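Local coordinates for protein enoyl-CoA hydratase/isomerase (Pseudomonas aeruginosa, PDB 3LAO) that probably hydrates the double bond of a steroid side-chain enoyl-CoA thioester, as a lyase of the enoyl-CoA hydratase/isomerase family, at residues A42-A47 with D95-V100. Numbering follows the deposited sequence.
Sequences ADLALA and DPWGVV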
loop_
_atom_site.group_PDB
_atom_site.type_symbol
_atom_site.label_atom_id
_atom_site.label_comp_id
_atom_site.label_asym_id
_atom_site.label_seq_id
_atom_site.Cartn_x
_atom_site.Cartn_y
_atom_site.Cartn_z
ATOM N N ALA B 42 10.182 -28.680 -6.419
ATOM C CA ALA B 42 9.115 -29.497 -6.909
ATOM C C ALA B 42 8.351 -30.078 -5.741
ATOM O O ALA B 42 7.098 -30.134 -5.738
ATOM C CB ALA B 42 9.672 -30.596 -7.765
ATOM N N ASP B 43 9.101 -30.508 -4.741
ATOM C CA ASP B 43 8.474 -31.143 -3.611
ATOM C C ASP B 43 7.616 -30.158 -2.774
ATOM O O ASP B 43 6.508 -30.499 -2.385
ATOM C CB ASP B 43 9.503 -31.903 -2.773
ATOM C CG ASP B 43 8.857 -32.957 -1.902
ATOM O OD1 ASP B 43 7.828 -33.556 -2.315
ATOM O OD2 ASP B 43 9.373 -33.189 -0.811
ATOM N N LEU B 44 8.133 -28.955 -2.522
ATOM C CA LEU B 44 7.376 -27.875 -1.901
ATOM C C LEU B 44 6.077 -27.521 -2.712
ATOM O O LEU B 44 4.995 -27.427 -2.141
ATOM C CB LEU B 44 8.262 -26.620 -1.643
ATOM C CG LEU B 44 7.550 -25.333 -1.105
ATOM C CD1 LEU B 44 6.796 -25.618 0.192
ATOM C CD2 LEU B 44 8.480 -24.155 -0.860
ATOM N N ALA B 45 6.186 -27.335 -4.024
ATOM C CA ALA B 45 5.010 -27.099 -4.853
ATOM C C ALA B 45 4.005 -28.252 -4.795
ATOM O O ALA B 45 2.798 -28.002 -4.762
ATOM C CB ALA B 45 5.397 -26.819 -6.279
ATOM N N LEU B 46 4.491 -29.499 -4.746
ATOM C CA LEU B 46 3.598 -30.666 -4.568
ATOM C C LEU B 46 2.906 -30.721 -3.210
ATOM O O LEU B 46 1.742 -31.087 -3.124
ATOM C CB LEU B 46 4.315 -31.986 -4.836
ATOM C CG LEU B 46 4.543 -32.301 -6.315
ATOM C CD1 LEU B 46 5.309 -33.611 -6.478
ATOM C CD2 LEU B 46 3.246 -32.352 -7.118
ATOM N N ALA B 47 3.650 -30.396 -2.154
ATOM C CA ALA B 47 3.103 -30.238 -0.816
ATOM C C ALA B 47 2.008 -29.145 -0.777
ATOM O O ALA B 47 0.975 -29.334 -0.138
ATOM C CB ALA B 47 4.212 -29.908 0.174
ATOM N N ASP B 95 2.668 -23.031 -7.152
ATOM C CA ASP B 95 3.867 -22.224 -6.971
ATOM C C ASP B 95 3.901 -21.587 -5.567
ATOM O O ASP B 95 3.034 -20.791 -5.220
ATOM C CB ASP B 95 3.901 -21.145 -8.046
ATOM C CG ASP B 95 5.145 -20.284 -7.976
ATOM O OD1 ASP B 95 5.957 -20.514 -7.070
ATOM O OD2 ASP B 95 5.313 -19.385 -8.827
ATOM N N PRO B 96 4.875 -21.993 -4.738
ATOM C CA PRO B 96 5.095 -21.404 -3.421
ATOM C C PRO B 96 5.262 -19.900 -3.502
ATOM O O PRO B 96 4.764 -19.190 -2.647
ATOM C CB PRO B 96 6.419 -22.041 -2.978
ATOM C CG PRO B 96 6.350 -23.402 -3.621
ATOM C CD PRO B 96 5.779 -23.136 -4.977
ATOM N N TRP B 97 5.985 -19.433 -4.507
ATOM C CA TRP B 97 6.171 -18.024 -4.721
ATOM C C TRP B 97 4.953 -17.257 -5.223
ATOM O O TRP B 97 5.002 -16.046 -5.367
ATOM C CB TRP B 97 7.382 -17.823 -5.607
ATOM C CG TRP B 97 8.601 -18.021 -4.734
ATOM C CD1 TRP B 97 9.246 -17.071 -4.024
ATOM C CD2 TRP B 97 9.233 -19.260 -4.411
ATOM N NE1 TRP B 97 10.268 -17.621 -3.305
ATOM C CE2 TRP B 97 10.281 -18.972 -3.523
ATOM C CE3 TRP B 97 9.017 -20.586 -4.792
ATOM C CZ2 TRP B 97 11.127 -19.957 -3.014
ATOM C CZ3 TRP B 97 9.840 -21.565 -4.277
ATOM C CH2 TRP B 97 10.885 -21.248 -3.398
ATOM N N GLY B 98 3.866 -17.968 -5.458
ATOM C CA GLY B 98 2.637 -17.393 -5.985
ATOM C C GLY B 98 2.743 -16.559 -7.253
ATOM O O GLY B 98 1.996 -15.598 -7.428
ATOM N N VAL B 99 3.650 -16.913 -8.152
ATOM C CA VAL B 99 3.827 -16.106 -9.351
ATOM C C VAL B 99 3.174 -16.759 -10.560
ATOM O O VAL B 99 2.607 -16.087 -11.414
ATOM C CB VAL B 99 5.320 -15.798 -9.579
ATOM C CG1 VAL B 99 5.576 -15.300 -10.977
ATOM C CG2 VAL B 99 5.800 -14.769 -8.555
ATOM N N VAL B 100 3.221 -18.082 -10.590
ATOM C CA VAL B 100 2.662 -18.911 -11.645
ATOM C C VAL B 100 1.322 -19.583 -11.268
ATOM O O VAL B 100 1.199 -20.212 -10.212
ATOM C CB VAL B 100 3.675 -20.027 -11.924
ATOM C CG1 VAL B 100 3.035 -21.207 -12.650
ATOM C CG2 VAL B 100 4.824 -19.461 -12.680
#
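With its CG anti to the backbone N (chi1 174°), L44 carries its branch off helix 38-53 to the ring of P96, where L44 CG lies 3.4 Å from P96 CG. This buried contact of the crotonase fold joins that helix to a type I beta turn, D95 to G98, in the loop leading to strand 108-112. The two side chains run alongside one another, pointing opposite ways, and L44 CD2 lies beside the same ring, 3.6 Å from P96 CB. Proline suits the second position of the turn because its ring restrains phi to the range that a type I turn needs there (here -54°) and presents a compact apolar surface. A45 is small enough to let the loop come close: its CB meets P96 CD at 3.9 Å, and its backbone is hydrogen-bonded to V94. W97 makes a looser contact, its ring oblique to L44 CD2 and edge-to-face with F36, while W97 NE1 donates to A119 O. G98 accepts the positive phi at the turn's end. D95 OD2 accepts from two backbone N-H groups of its own loop: V99 N approaches well out of the carboxylate plane, V100 N on the anti side and nearly in plane, at 3.0 Å from D95 OD2.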